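Local structure of beta-porphyranase A (Bacteroides plebeius, 4AW7) at residues W126-Y131 / H179-L184; S296-L301 / F362-N367; R424-Y427 / G433-Y436. The protein cleaves the sulfated red-algal polysaccharide porphyran at beta-1,4 linkages between D-galactose and L-galactose-6-sulfate, yielding mostly disaccharides. All coordinates share one frame; numbering follows the deposited sequence.

Interaction 1. Residues W126-Y131 / H179-L184; sequences WSAEYY and HNNPRL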
# COMPACT_ATOMS: atom_id res chain seq x y z
N TRP A 126 17.86 22.15 -9.09
CA TRP A 126 18.79 21.72 -8.08
C TRP A 126 18.63 20.23 -7.82
O TRP A 126 19.63 19.55 -7.61
CB TRP A 126 18.64 22.53 -6.78
CG TRP A 126 19.39 21.94 -5.67
CD1 TRP A 126 18.88 21.35 -4.57
CD2 TRP A 126 20.82 21.76 -5.60
NE1 TRP A 126 19.88 20.85 -3.79
CE2 TRP A 126 21.09 21.10 -4.39
CE3 TRP A 126 21.90 22.14 -6.43
CZ2 TRP A 126 22.40 20.76 -4.00
CZ3 TRP A 126 23.19 21.81 -6.03
CH2 TRP A 126 23.42 21.12 -4.84
N SER A 127 17.41 19.69 -7.74
CA SER A 127 17.29 18.25 -7.52
C SER A 127 18.05 17.50 -8.59
O SER A 127 18.74 16.53 -8.28
CB SER A 127 15.83 17.79 -7.44
OG SER A 127 15.12 17.89 -8.67
N ALA A 128 17.90 17.92 -9.84
CA ALA A 128 18.60 17.25 -10.95
C ALA A 128 20.09 17.45 -10.90
O ALA A 128 20.84 16.52 -11.16
CB ALA A 128 18.02 17.65 -12.28
N GLU A 129 20.55 18.63 -10.50
CA GLU A 129 21.98 18.85 -10.38
C GLU A 129 22.60 18.01 -9.23
O GLU A 129 23.67 17.41 -9.39
CB GLU A 129 22.19 20.36 -10.23
CG GLU A 129 23.60 20.83 -9.99
CD GLU A 129 24.53 20.74 -11.20
OE1 GLU A 129 24.09 20.36 -12.29
OE2 GLU A 129 25.71 21.10 -11.02
N TYR A 130 21.92 17.96 -8.09
CA TYR A 130 22.37 17.22 -6.94
C TYR A 130 22.48 15.73 -7.31
O TYR A 130 23.53 15.12 -7.12
CB TYR A 130 21.36 17.39 -5.78
CG TYR A 130 21.69 16.56 -4.57
CD1 TYR A 130 22.73 16.90 -3.73
CD2 TYR A 130 20.94 15.41 -4.26
CE1 TYR A 130 23.02 16.14 -2.61
CE2 TYR A 130 21.23 14.67 -3.15
CZ TYR A 130 22.27 15.03 -2.33
OH TYR A 130 22.59 14.30 -1.21
N TYR A 131 21.41 15.14 -7.85
CA TYR A 131 21.43 13.71 -8.13
C TYR A 131 22.31 13.34 -9.32
O TYR A 131 22.95 12.29 -9.30
CB TYR A 131 20.00 13.18 -8.25
CG TYR A 131 19.26 13.07 -6.92
CD1 TYR A 131 19.79 12.36 -5.86
CD2 TYR A 131 18.02 13.67 -6.73
CE1 TYR A 131 19.13 12.23 -4.67
CE2 TYR A 131 17.33 13.54 -5.53
CZ TYR A 131 17.88 12.84 -4.51
OH TYR A 131 17.20 12.70 -3.30
N HIS A 179 13.39 14.11 -15.10
CA HIS A 179 13.12 13.37 -16.33
C HIS A 179 13.83 13.95 -17.55
O HIS A 179 14.14 13.21 -18.50
CB HIS A 179 11.65 13.24 -16.60
CG HIS A 179 10.92 12.44 -15.57
ND1 HIS A 179 9.65 12.75 -15.13
CD2 HIS A 179 11.31 11.35 -14.86
CE1 HIS A 179 9.28 11.87 -14.21
NE2 HIS A 179 10.27 11.01 -14.02
N ASN A 180 14.09 15.24 -17.53
CA ASN A 180 14.81 15.88 -18.65
C ASN A 180 16.32 15.83 -18.49
O ASN A 180 17.03 16.37 -19.34
CB ASN A 180 14.36 17.35 -18.80
CG ASN A 180 13.05 17.49 -19.55
OD1 ASN A 180 12.71 16.68 -20.43
ND2 ASN A 180 12.32 18.59 -19.26
N ASN A 181 16.82 15.14 -17.47
CA ASN A 181 18.26 14.92 -17.27
C ASN A 181 18.55 13.48 -17.72
O ASN A 181 18.13 12.52 -17.07
CB ASN A 181 18.67 15.16 -15.81
CG ASN A 181 20.14 15.04 -15.60
OD1 ASN A 181 20.73 13.96 -15.77
ND2 ASN A 181 20.77 16.12 -15.19
N PRO A 182 19.30 13.29 -18.85
CA PRO A 182 19.48 11.91 -19.35
C PRO A 182 20.29 11.00 -18.42
O PRO A 182 20.19 9.78 -18.54
CB PRO A 182 20.22 12.11 -20.70
CG PRO A 182 20.74 13.51 -20.64
CD PRO A 182 19.83 14.30 -19.79
N ARG A 183 21.06 11.56 -17.51
CA ARG A 183 21.78 10.75 -16.52
C ARG A 183 20.85 10.14 -15.46
O ARG A 183 21.18 9.13 -14.85
CB ARG A 183 22.87 11.53 -15.84
CG ARG A 183 24.05 11.74 -16.76
CD ARG A 183 25.07 12.65 -16.18
NE ARG A 183 25.66 12.33 -14.88
CZ ARG A 183 26.57 11.38 -14.67
NH1 ARG A 183 26.97 10.57 -15.65
NH2 ARG A 183 27.10 11.25 -13.47
N LEU A 184 19.71 10.77 -15.22
CA LEU A 184 18.75 10.30 -14.20
C LEU A 184 17.50 9.65 -14.77
O LEU A 184 16.90 8.79 -14.11
CB LEU A 184 18.30 11.49 -13.36
CG LEU A 184 19.41 12.20 -12.62
CD1 LEU A 184 18.88 13.42 -11.87
CD2 LEU A 184 20.16 11.28 -11.67
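One face of the Y131 ring is met near its rim by Y130 CD2, 3.6 Å above the plane, and the ring meets F141 edge-to-face. L184 does not reach the ring but packs at its root, with CD1 3.8 Å from Y131 CB. The flat group on the loop side of the contact is the N181 amide. It approaches helix 120-132 with its nitrogen, but ND2 stays 4.1 Å from A128 O, too far for a bond; that carbonyl is hydrogen-bonded to S132 OG.

The setting is the outer layer of the (beta/alpha)8 barrel. Helix 120-132 leads into barrel strand 136-142, and the 179-184 loop ends the beta-alpha-beta crossover from that strand through helix 160-179 to strand 189-195. L184 supplies the apolar contact: both methyls lie against Y131 CB, CD1 also comes within 3.7 Å of A128 O, and CD2 lies by the Y131 carbonyl. A128 suits this point because a lone methyl lets the loop come close, with CA atoms of A128 and N181 6.7 Å apart. The Y131 side chain lies about 7 Å from that of W72, which binds substrate, and about 6 Å from the bound potassium ion.

N181 shapes the loop. With CG anti to its own N (chi1 -176°), the amide oxygen is turned toward the backbone N-H groups ahead of it, a weak Asx turn. Both its bonds, from R183 N and L184 N, are weak: R183 N reaches N181 OD1 at 3.0 Å with an N-H...O angle of only 127°.

Interaction 2. Residues S296-L301 / F362-N367; sequences SFNHFL and FELWKN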
# COMPACT_ATOMS: atom_id res chain seq x y z
N SER A 296 -1.94 -4.44 11.71
CA SER A 296 -2.20 -3.55 10.58
C SER A 296 -1.26 -3.87 9.44
O SER A 296 -1.67 -3.86 8.28
CB SER A 296 -2.01 -2.08 10.96
OG SER A 296 -2.96 -1.71 11.93
N PHE A 297 0.02 -4.12 9.71
CA PHE A 297 0.93 -4.52 8.63
C PHE A 297 0.31 -5.68 7.85
O PHE A 297 0.26 -5.67 6.62
CB PHE A 297 2.31 -4.93 9.11
CG PHE A 297 3.10 -3.89 9.87
CD1 PHE A 297 2.93 -2.53 9.73
CD2 PHE A 297 4.08 -4.32 10.73
CE1 PHE A 297 3.67 -1.62 10.48
CE2 PHE A 297 4.83 -3.43 11.44
CZ PHE A 297 4.61 -2.08 11.35
N ASN A 298 -0.11 -6.72 8.55
CA ASN A 298 -0.72 -7.87 7.89
C ASN A 298 -2.00 -7.52 7.15
O ASN A 298 -2.22 -7.93 6.00
CB ASN A 298 -0.92 -9.00 8.88
CG ASN A 298 0.36 -9.80 9.14
OD1 ASN A 298 1.13 -10.04 8.21
ND2 ASN A 298 0.56 -10.21 10.40
N HIS A 299 -2.88 -6.75 7.78
CA HIS A 299 -4.14 -6.48 7.10
C HIS A 299 -3.97 -5.70 5.79
O HIS A 299 -4.65 -5.95 4.79
CB HIS A 299 -5.11 -5.70 8.00
CG HIS A 299 -5.56 -6.43 9.22
ND1 HIS A 299 -5.94 -7.75 9.22
CD2 HIS A 299 -5.75 -5.99 10.48
CE1 HIS A 299 -6.33 -8.09 10.44
NE2 HIS A 299 -6.23 -7.03 11.22
N PHE A 300 -3.05 -4.74 5.78
CA PHE A 300 -2.77 -3.98 4.58
C PHE A 300 -1.99 -4.80 3.54
O PHE A 300 -2.17 -4.62 2.35
CB PHE A 300 -1.98 -2.70 4.87
CG PHE A 300 -2.78 -1.61 5.53
CD1 PHE A 300 -3.91 -1.04 4.92
CD2 PHE A 300 -2.40 -1.13 6.76
CE1 PHE A 300 -4.58 -0.04 5.54
CE2 PHE A 300 -3.09 -0.10 7.39
CZ PHE A 300 -4.21 0.44 6.81
N LEU A 301 -1.12 -5.68 4.00
CA LEU A 301 -0.23 -6.41 3.12
C LEU A 301 -0.99 -7.16 2.05
O LEU A 301 -0.59 -7.19 0.90
CB LEU A 301 0.64 -7.37 3.94
CG LEU A 301 1.60 -8.28 3.18
CD1 LEU A 301 2.67 -7.46 2.45
CD2 LEU A 301 2.24 -9.25 4.16
N PHE A 362 8.19 -10.16 10.29
CA PHE A 362 9.14 -10.64 9.31
C PHE A 362 9.39 -12.15 9.45
O PHE A 362 9.58 -12.85 8.46
CB PHE A 362 10.39 -9.80 9.35
CG PHE A 362 10.12 -8.34 9.06
CD1 PHE A 362 9.88 -7.93 7.77
CD2 PHE A 362 10.08 -7.42 10.07
CE1 PHE A 362 9.61 -6.61 7.50
CE2 PHE A 362 9.83 -6.08 9.80
CZ PHE A 362 9.60 -5.68 8.50
N GLU A 363 9.37 -12.67 10.66
CA GLU A 363 9.48 -14.13 10.85
C GLU A 363 8.33 -14.85 10.14
O GLU A 363 8.55 -15.83 9.43
CB GLU A 363 9.48 -14.48 12.33
CG GLU A 363 9.86 -15.95 12.57
CD GLU A 363 11.36 -16.19 12.26
OE1 GLU A 363 12.14 -15.51 12.86
OE2 GLU A 363 11.76 -17.03 11.41
N LEU A 364 7.12 -14.32 10.28
CA LEU A 364 5.95 -14.95 9.71
C LEU A 364 6.10 -15.13 8.19
O LEU A 364 5.66 -16.14 7.63
CB LEU A 364 4.71 -14.07 10.00
CG LEU A 364 3.37 -14.45 9.39
CD1 LEU A 364 2.91 -15.79 10.00
CD2 LEU A 364 2.33 -13.37 9.61
N TRP A 365 6.67 -14.12 7.54
CA TRP A 365 6.81 -14.09 6.10
C TRP A 365 8.16 -14.54 5.59
O TRP A 365 8.44 -14.50 4.40
CB TRP A 365 6.46 -12.68 5.59
CG TRP A 365 5.01 -12.35 5.78
CD1 TRP A 365 4.45 -11.61 6.75
CD2 TRP A 365 3.93 -12.83 4.97
NE1 TRP A 365 3.09 -11.58 6.61
CE2 TRP A 365 2.75 -12.32 5.51
CE3 TRP A 365 3.86 -13.60 3.81
CZ2 TRP A 365 1.50 -12.56 4.93
CZ3 TRP A 365 2.60 -13.85 3.25
CH2 TRP A 365 1.46 -13.30 3.81
N LYS A 366 9.03 -15.01 6.48
CA LYS A 366 10.37 -15.37 6.04
C LYS A 366 10.31 -16.53 5.04
O LYS A 366 9.52 -17.47 5.18
CB LYS A 366 11.27 -15.72 7.24
CG LYS A 366 12.77 -15.88 6.87
CD LYS A 366 13.58 -16.13 8.15
CE LYS A 366 14.98 -16.72 7.92
NZ LYS A 366 15.74 -16.75 9.16
N ASN A 367 11.13 -16.44 4.01
CA ASN A 367 11.20 -17.43 2.93
C ASN A 367 10.03 -17.48 1.98
O ASN A 367 10.11 -18.16 0.97
CB ASN A 367 11.58 -18.83 3.46
CG ASN A 367 13.00 -18.85 4.05
OD1 ASN A 367 13.95 -18.55 3.35
ND2 ASN A 367 13.10 -19.16 5.31
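N298 and W365 meet through one straight hydrogen bond, the one hydrogen bond across the contact between helix 293-305 and helix 359-365. W365 NE1 donates to N298 OD1 at 3.0 Å with an N-H...O angle of 173°. The acceptor lies at the edge of the indole, in its plane, so the indole N-H is used straight on. At the oxygen the donor lies in the carbonyl plane but at a wide 157°, nearer the line of the C=O bond than a lone-pair direction, and amide and ring planes stand 51° apart. An asparagine fits here because a short side chain can present an oxygen to a buried N-H that would otherwise lose its partner on leaving water.

The tight part is where the L301 CD2 methyl lies over one face of the same indole, toward its rim. It is 3.4 Å from W365 CE2 and 3.5 Å from W365 CZ2, close enough for a CH-pi contact. With CG anti to the backbone N, L301 reaches across and sets CD2 over the ring face. L364 CD2 lies 3.7 Å from N298 ND2, a methyl set against the amide.

Elsewhere the fit is looser. The helices stay well apart, their nearest CA atoms, of N298 and L364, being 9.9 Å from each other, and the side chains of F297 and F362 bury little against the facing segment. Beyond W365, K366 and N367 are partly exposed and take no part in the contact.

Helix 293-305 belongs to the outer layer of the catalytic barrel. W365 stacks with F44 and touches A396 of strand 392-399, while N298 and L364 both pack on T455 of strand 454-462, joining barrel and beta-sandwich.

Interaction 3. Residues R424-Y427 / G433-Y436; sequences RSLY and GIEY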
# COMPACT_ATOMS: atom_id res chain seq x y z
N ARG A 424 2.61 -21.46 10.66
CA ARG A 424 3.02 -20.26 11.38
C ARG A 424 1.80 -19.42 11.71
O ARG A 424 0.94 -19.22 10.87
CB ARG A 424 3.96 -19.44 10.51
CG ARG A 424 5.16 -20.19 9.92
CD ARG A 424 5.92 -19.31 8.96
NE ARG A 424 7.03 -20.00 8.35
CZ ARG A 424 7.81 -19.44 7.42
NH1 ARG A 424 7.58 -18.19 7.04
NH2 ARG A 424 8.78 -20.11 6.85
N SER A 425 1.76 -18.90 12.92
CA SER A 425 0.65 -18.07 13.38
C SER A 425 1.17 -16.86 14.12
O SER A 425 1.94 -17.01 15.05
CB SER A 425 -0.24 -18.86 14.31
OG SER A 425 -1.20 -18.04 14.90
N LEU A 426 0.69 -15.69 13.74
CA LEU A 426 0.99 -14.44 14.41
C LEU A 426 -0.32 -13.80 14.84
O LEU A 426 -1.12 -13.34 14.01
CB LEU A 426 1.80 -13.50 13.52
CG LEU A 426 2.44 -12.29 14.21
CD1 LEU A 426 3.41 -11.63 13.24
CD2 LEU A 426 1.42 -11.30 14.78
N TYR A 427 -0.57 -13.81 16.15
CA TYR A 427 -1.78 -13.26 16.72
C TYR A 427 -1.41 -12.03 17.54
O TYR A 427 -0.57 -12.11 18.40
CB TYR A 427 -2.50 -14.30 17.60
CG TYR A 427 -3.65 -13.72 18.40
CD1 TYR A 427 -4.59 -12.91 17.81
CD2 TYR A 427 -3.82 -13.99 19.76
CE1 TYR A 427 -5.66 -12.36 18.50
CE2 TYR A 427 -4.91 -13.43 20.46
CZ TYR A 427 -5.79 -12.61 19.83
OH TYR A 427 -6.87 -12.08 20.55
N GLY A 433 -0.14 -8.47 23.62
CA GLY A 433 0.94 -8.38 22.64
C GLY A 433 0.88 -9.49 21.63
O GLY A 433 -0.18 -10.02 21.29
N ILE A 434 2.04 -9.79 21.07
CA ILE A 434 2.15 -10.76 19.99
C ILE A 434 2.36 -12.16 20.52
O ILE A 434 3.24 -12.39 21.34
CB ILE A 434 3.30 -10.38 19.02
CG1 ILE A 434 2.89 -9.09 18.28
CG2 ILE A 434 3.58 -11.52 18.04
CD1 ILE A 434 4.03 -8.46 17.47
N GLU A 435 1.56 -13.09 19.99
CA GLU A 435 1.78 -14.54 20.21
C GLU A 435 2.13 -15.15 18.85
O GLU A 435 1.27 -15.20 17.94
CB GLU A 435 0.54 -15.23 20.80
CG GLU A 435 0.71 -16.73 21.09
CD GLU A 435 1.64 -17.01 22.26
OE1 GLU A 435 1.92 -16.07 23.06
OE2 GLU A 435 2.11 -18.17 22.38
N TYR A 436 3.38 -15.55 18.71
CA TYR A 436 3.89 -16.16 17.48
C TYR A 436 4.23 -17.60 17.75
O TYR A 436 5.01 -17.90 18.66
CB TYR A 436 5.13 -15.41 16.96
CG TYR A 436 5.59 -16.01 15.65
CD1 TYR A 436 4.95 -15.68 14.47
CD2 TYR A 436 6.60 -16.94 15.60
CE1 TYR A 436 5.31 -16.25 13.30
CE2 TYR A 436 7.00 -17.52 14.41
CZ TYR A 436 6.33 -17.17 13.25
OH TYR A 436 6.64 -17.73 12.04
O HOH W 1 -0.28 -17.42 17.40
O HOH W 2 -1.39 -12.37 21.42
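Y427 and E435 form a hydrogen-bonded antiparallel pair, joined by Y427 N to E435 O at 2.9 Å and E435 N to Y427 O at 2.8 Å, both nearly straight. The segments belong to the beta hairpin 421-429/433-441 of the beta-sandwich domain; their short axes approach to 4.8 Å, with chain directions 169° apart, close to antiparallel. L426 and Y436 make the adjoining non-hydrogen-bonded pair, where the Y436 CA-H points to S425 O, 3.2 Å from CA. Two waters add to the ladder. One donates to E435 O and is hydrogen-bonded to S425 OG, whose other partner is Q454; the second donates to both Y427 O and G433 O. Thus E435 O and Y427 O each hold a backbone N-H and a water. At G433 the backbone angles (87°/-155°) would press a side chain against the preceding carbonyl, so glycine is needed.

On one face L426 sits between its cross-strand neighbours. Its CB meets the edge of the Y436 ring, while CD2 lies 3.9 Å from I434 CG2. L426 also touches L364, and L426 and I434 both reach Y360 and V294: branched aliphatics suit this side, turned to the helices. Y427 and E435 point from the other face, the first with its OH bonded to N429, the second exposed, as fits a carboxylate.

R424 runs alongside Y436, its extended chain carrying the guanidinium to the carbonyls at the end of helix 359-365 and just beyond it, where NH1 is bonded to both L364 O and K366 O. The phenol end rests on the aliphatic stem of this arginine: Y436 OH lies 3.5 Å from R424 CB and equally 3.5 Å from R424 CD.

Overall arrangement
Along the chain the three contacts follow one another in series. Interaction 1 lies on the outer layer of the catalytic barrel and stands apart: its centre is 36 Å from that of interaction 2 and 46 Å from that of interaction 3, on the opposite side of the chain's centre from the latter. Interactions 2 and 3 are neighbours, with centres 11 Å apart, and touch where the 362-367 segment meets the 421-429/433-441 hairpin. Helix 359-365 is thus shared ground, packing against both barrel helix 293-305 and the sheet of the sandwich. Together they tie the substrate-cleaving barrel to its beta-sandwich partner, whereas interaction 1 joins elements within the barrel.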